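Local coordinates for uncharacterized protein (Acinetobacter baumannii, PDB 5D66), which is of unknown function but folds as an ankyrin repeat domain, a scaffold that in other proteins commonly mediates protein-protein binding, at residues T137-A142 against L158-G163; M54-G59 against L85-M90. One frame throughout, in Å; residues are numbered along the deposited sequence.

Contact 1: residues T137-A142 against L158-G163; sequences TALLEA and LLLKAG
Within the ankyrin repeat domain, a hairpin of two antiparallel helices brings Ala-138 and Leu-139 against Leu-159 and Leu-160. Helix 138-144 and helix 150-162 run nearly antiparallel here, at 156° between the short segments, and their axes pass 10.8 Å apart. Leucine side chains and one alanine methyl make the contact between them. Leu-159 points from the second helix toward the first turn of the other. Its CG lies anti to its own carbonyl carbon (chi1 -70°), which carries both methyls across. CD1 ends over the backbone, 3.7 Å from Leu-139 N. The same isobutyl group straddles the methyl of Ala-138: CB of Ala-138 is 4.0 Å from CD1 and also from CD2 of Leu-159. The alanine methyl also touches Leu-106, Ile-107 and Ala-110, so it is packed by both helix 106-111 and helix 150-162. Leu-139 and Leu-160 meet at the side, their chains crossing at about a right angle. Only methyls touch there, Leu-139 CD2 and Leu-160 CD2 at 4.1 Å. Beyond this pair Leu-139 also packs on Pro-176 of helix 176-183, and Leu-160 on Pro-166 and Ala-195. A Schellman motif at Gly-163 ends the second helix. Thr-137 is the N-cap of the first: its OG1 accepts a nearly straight bond from Leu-140 N, 3.0 Å long with an N-H...O angle of 168°.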
loop_
_atom_site.group_PDB
_atom_site.type_symbol
_atom_site.label_atom_id
_atom_site.label_comp_id
_atom_site.label_asym_id
_atom_site.label_seq_id
_atom_site.Cartn_x
_atom_site.Cartn_y
_atom_site.Cartn_z
ATOM N N THR A 137 -8.504 1.360 11.171
ATOM C CA THR A 137 -8.638 2.017 9.890
ATOM C C THR A 137 -7.328 2.775 9.576
ATOM O O THR A 137 -6.462 2.960 10.469
ATOM C CB THR A 137 -9.790 3.011 9.955
ATOM O OG1 THR A 137 -9.442 3.907 11.033
ATOM C CG2 THR A 137 -11.119 2.425 10.187
ATOM N N ALA A 138 -7.231 3.334 8.394
ATOM C CA ALA A 138 -6.135 4.229 8.057
ATOM C C ALA A 138 -6.076 5.414 9.050
ATOM O O ALA A 138 -5.011 5.769 9.457
ATOM C CB ALA A 138 -6.268 4.694 6.636
ATOM N N LEU A 139 -7.240 6.006 9.337
ATOM C CA LEU A 139 -7.324 7.104 10.267
ATOM C C LEU A 139 -6.772 6.712 11.651
ATOM O O LEU A 139 -5.961 7.452 12.239
ATOM C CB LEU A 139 -8.752 7.614 10.362
ATOM C CG LEU A 139 -9.012 8.803 11.280
ATOM C CD1 LEU A 139 -8.252 10.015 10.882
ATOM C CD2 LEU A 139 -10.485 9.085 11.324
ATOM N N LEU A 140 -7.220 5.601 12.179
ATOM C CA LEU A 140 -6.754 5.153 13.490
ATOM C C LEU A 140 -5.266 4.936 13.480
ATOM O O LEU A 140 -4.560 5.354 14.418
ATOM C CB LEU A 140 -7.512 3.937 13.970
ATOM C CG LEU A 140 -8.926 4.208 14.448
ATOM C CD1 LEU A 140 -9.767 2.955 14.476
ATOM C CD2 LEU A 140 -8.921 4.814 15.842
ATOM N N GLU A 141 -4.741 4.236 12.476
ATOM C CA GLU A 141 -3.278 4.037 12.449
ATOM C C GLU A 141 -2.508 5.332 12.323
ATOM O O GLU A 141 -1.453 5.465 12.942
ATOM C CB GLU A 141 -2.878 3.055 11.355
ATOM C CG GLU A 141 -3.371 1.639 11.621
ATOM C CD GLU A 141 -2.489 0.520 11.064
ATOM O OE1 GLU A 141 -1.402 0.769 10.655
ATOM O OE2 GLU A 141 -2.913 -0.643 11.093
ATOM N N ALA A 142 -2.979 6.267 11.514
ATOM C CA ALA A 142 -2.254 7.521 11.392
ATOM C C ALA A 142 -2.139 8.249 12.729
ATOM O O ALA A 142 -1.130 8.903 13.014
ATOM C CB ALA A 142 -2.942 8.403 10.388
ATOM N N LEU A 158 -6.246 14.651 4.854
ATOM C CA LEU A 158 -6.613 14.032 3.558
ATOM C C LEU A 158 -7.709 13.027 3.737
ATOM O O LEU A 158 -8.687 12.994 2.974
ATOM C CB LEU A 158 -5.410 13.308 2.916
ATOM C CG LEU A 158 -4.308 14.192 2.338
ATOM C CD1 LEU A 158 -3.162 13.295 1.841
ATOM C CD2 LEU A 158 -4.792 15.027 1.231
ATOM N N LEU A 159 -7.579 12.176 4.718
ATOM C CA LEU A 159 -8.588 11.097 4.970
ATOM C C LEU A 159 -9.948 11.698 5.275
ATOM O O LEU A 159 -10.971 11.277 4.789
ATOM C CB LEU A 159 -8.157 10.164 6.086
ATOM C CG LEU A 159 -6.955 9.259 5.682
ATOM C CD1 LEU A 159 -6.343 8.668 6.978
ATOM C CD2 LEU A 159 -7.364 8.114 4.778
ATOM N N LEU A 160 -9.941 12.697 6.170
ATOM C CA LEU A 160 -11.199 13.318 6.593
ATOM C C LEU A 160 -11.848 14.068 5.431
ATOM O O LEU A 160 -13.063 13.946 5.198
ATOM C CB LEU A 160 -10.988 14.215 7.786
ATOM C CG LEU A 160 -10.588 13.499 9.075
ATOM C CD1 LEU A 160 -10.226 14.565 10.130
ATOM C CD2 LEU A 160 -11.661 12.601 9.573
ATOM N N LYS A 161 -11.085 14.820 4.650
ATOM C CA LYS A 161 -11.681 15.572 3.545
ATOM C C LYS A 161 -12.242 14.602 2.510
ATOM O O LYS A 161 -13.290 14.876 1.873
ATOM C CB LYS A 161 -10.647 16.482 2.891
ATOM C CG LYS A 161 -11.108 17.257 1.659
ATOM C CD LYS A 161 -12.313 18.140 1.968
ATOM C CE LYS A 161 -12.629 19.079 0.912
ATOM N NZ LYS A 161 -13.121 18.374 -0.306
ATOM N N ALA A 162 -11.603 13.449 2.322
ATOM C CA ALA A 162 -12.065 12.441 1.382
ATOM C C ALA A 162 -13.327 11.751 1.838
ATOM O O ALA A 162 -13.915 11.071 1.026
ATOM C CB ALA A 162 -10.968 11.447 1.107
ATOM N N GLY A 163 -13.684 11.868 3.114
ATOM C CA GLY A 163 -14.889 11.253 3.592
ATOM C C GLY A 163 -14.746 10.101 4.559
ATOM O O GLY A 163 -15.701 9.388 4.738
#

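Contact 2: residues M54-G59 against L85-M90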
loop_
_atom_site.group_PDB
_atom_site.type_symbol
_atom_site.label_atom_id
_atom_site.label_comp_id
_atom_site.label_asym_id
_atom_site.label_seq_id
_atom_site.Cartn_x
_atom_site.Cartn_y
_atom_site.Cartn_z
HETATM N N MSE A 54 8.603 -3.093 -17.148
HETATM C CA MSE A 54 8.663 -4.041 -18.255
HETATM C C MSE A 54 7.772 -5.242 -17.979
HETATM O O MSE A 54 7.051 -5.712 -18.853
HETATM C CB MSE A 54 10.101 -4.441 -18.504
HETATM C CG MSE A 54 10.264 -5.362 -19.680
HETATM SE SE MSE A 54 12.110 -5.730 -20.109
HETATM C CE MSE A 54 12.341 -4.187 -21.200
ATOM N N LEU A 55 7.807 -5.735 -16.759
ATOM C CA LEU A 55 7.003 -6.930 -16.393
ATOM C C LEU A 55 5.500 -6.643 -16.409
ATOM O O LEU A 55 4.712 -7.420 -16.906
ATOM C CB LEU A 55 7.455 -7.485 -15.044
ATOM C CG LEU A 55 8.883 -8.087 -15.048
ATOM C CD1 LEU A 55 9.366 -8.237 -13.604
ATOM C CD2 LEU A 55 8.959 -9.399 -15.816
ATOM N N ILE A 56 5.145 -5.476 -15.864
ATOM C CA ILE A 56 3.751 -5.020 -15.885
ATOM C C ILE A 56 3.259 -4.792 -17.310
ATOM O O ILE A 56 2.142 -5.253 -17.616
ATOM C CB ILE A 56 3.546 -3.775 -14.995
ATOM C CG1 ILE A 56 3.736 -4.146 -13.541
ATOM C CG2 ILE A 56 2.186 -3.170 -15.186
ATOM C CD1 ILE A 56 3.876 -2.976 -12.588
ATOM N N GLU A 57 4.043 -4.159 -18.151
ATOM C CA GLU A 57 3.601 -3.945 -19.522
ATOM C C GLU A 57 3.394 -5.282 -20.273
ATOM O O GLU A 57 2.541 -5.391 -21.152
ATOM C CB GLU A 57 4.571 -3.025 -20.243
ATOM C CG GLU A 57 4.473 -1.574 -19.819
ATOM C CD GLU A 57 3.118 -0.894 -20.046
ATOM O OE1 GLU A 57 2.448 -1.087 -21.121
ATOM O OE2 GLU A 57 2.745 -0.123 -19.124
ATOM N N ALA A 58 4.168 -6.304 -19.887
ATOM C CA ALA A 58 4.084 -7.607 -20.504
ATOM C C ALA A 58 2.987 -8.494 -19.862
ATOM O O ALA A 58 2.832 -9.612 -20.237
ATOM C CB ALA A 58 5.423 -8.258 -20.475
ATOM N N GLY A 59 2.266 -7.975 -18.877
ATOM C CA GLY A 59 1.103 -8.625 -18.326
ATOM C C GLY A 59 1.223 -9.307 -16.982
ATOM O O GLY A 59 0.311 -10.042 -16.565
ATOM N N LEU A 85 3.769 1.807 -7.635
ATOM C CA LEU A 85 2.356 1.818 -7.273
ATOM C C LEU A 85 1.478 2.398 -8.400
ATOM O O LEU A 85 0.434 1.818 -8.734
ATOM C CB LEU A 85 2.148 2.605 -5.989
ATOM C CG LEU A 85 0.716 2.757 -5.562
ATOM C CD1 LEU A 85 0.121 1.373 -5.180
ATOM C CD2 LEU A 85 0.552 3.708 -4.431
ATOM N N ARG A 86 1.892 3.539 -8.965
ATOM C CA ARG A 86 1.120 4.159 -10.034
ATOM C C ARG A 86 0.974 3.195 -11.222
ATOM O O ARG A 86 -0.083 3.144 -11.828
ATOM C CB ARG A 86 1.687 5.467 -10.426
ATOM C CG ARG A 86 1.542 6.516 -9.391
ATOM C CD ARG A 86 1.992 7.870 -9.957
ATOM N NE ARG A 86 2.401 8.861 -8.955
ATOM C CZ ARG A 86 1.578 9.506 -8.119
ATOM N NH1 ARG A 86 0.257 9.302 -8.126
ATOM N NH2 ARG A 86 2.073 10.402 -7.266
HETATM N N MSE A 87 2.029 2.465 -11.540
HETATM C CA MSE A 87 1.938 1.461 -12.600
HETATM C C MSE A 87 0.888 0.424 -12.274
HETATM O O MSE A 87 0.064 0.016 -13.136
HETATM C CB MSE A 87 3.262 0.769 -12.854
HETATM C CG MSE A 87 4.409 1.602 -13.191
HETATM SE SE MSE A 87 6.036 0.505 -13.153
HETATM C CE MSE A 87 7.251 1.984 -12.985
ATOM N N THR A 88 0.897 -0.073 -11.044
ATOM C CA THR A 88 -0.095 -1.075 -10.663
ATOM C C THR A 88 -1.537 -0.554 -10.755
ATOM O O THR A 88 -2.450 -1.303 -11.122
ATOM C CB THR A 88 0.199 -1.747 -9.302
ATOM O OG1 THR A 88 -0.127 -0.905 -8.210
ATOM C CG2 THR A 88 1.582 -2.265 -9.156
ATOM N N LEU A 89 -1.723 0.708 -10.366
ATOM C CA LEU A 89 -3.034 1.311 -10.418
ATOM C C LEU A 89 -3.611 1.457 -11.829
ATOM O O LEU A 89 -4.791 1.481 -12.017
ATOM C CB LEU A 89 -3.043 2.652 -9.661
ATOM C CG LEU A 89 -2.798 2.582 -8.163
ATOM C CD1 LEU A 89 -2.594 3.982 -7.593
ATOM C CD2 LEU A 89 -3.955 1.956 -7.484
HETATM N N MSE A 90 -2.714 1.518 -12.808
HETATM C CA MSE A 90 -3.062 1.605 -14.233
HETATM C C MSE A 90 -3.223 0.204 -14.859
HETATM O O MSE A 90 -3.666 0.122 -16.015
HETATM C CB MSE A 90 -1.978 2.388 -14.980
HETATM C CG MSE A 90 -2.031 3.866 -14.727
HETATM SE SE MSE A 90 -3.713 4.706 -15.221
HETATM C CE MSE A 90 -4.011 4.002 -16.908
#
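Ile-56 meets Met-87 and Thr-88 where helix 49-57 and helix 82-90 of the ankyrin repeat domain pack side by side. Earlier in helix 49-57, Met-54, a selenomethionine, faces away from this contact. Ile-56 then points across. Its CG1 is anti to the carbonyl carbon (chi1 -68°) and the chain stays extended, so CD1 reaches the opposite helix first. This methyl lies 3.8 Å from Met-87 CB and 4.1 Å from Met-87 SE. Met-87 is also a selenomethionine; its extended chain crosses that of Ile-56 at about a right angle, and beyond SE the terminal CE turns away from the isoleucine. On Thr-88, CD1 of Ile-56 finds the methyl CG2 at 4.2 Å. The hydroxyl is used elsewhere: Thr-88 OG1 donates to Leu-85 O at 2.8 Å, 17° out of the carbonyl plane. That oxygen also accepts from Leu-89 N. After Ile-56, Glu-57 touches His-91, and Gly-59 closes the helix in a Schellman motif. The chemistry across the contact is apolar. One isoleucine methyl makes every close approach, while the threonine keeps its polar atom satisfied within its own helix and offers only carbon to the neighbour.

Overall arrangement
From the N terminus the chain passes helices 6-12, 16-23 and 39-45 before contact 2 opens. Its segments, 54-59 and 85-90, enclose 25 residues that include helix 72-79, so this contact closes a loop between helix 49-57 and helix 82-90. The chain then runs through helix 106-111 and helix 115-124 before contact 1 opens. There 137-142 and 158-163 enclose only 15 residues, and the loop stays within a single helical hairpin. The two loops follow in series and neither nest nor cross. The centres of contact 1 and contact 2 are 27 Å apart, on opposite sides of the chain's centre. Contact 2 joins helices from successive layers of the stack; contact 1 holds one hairpin together.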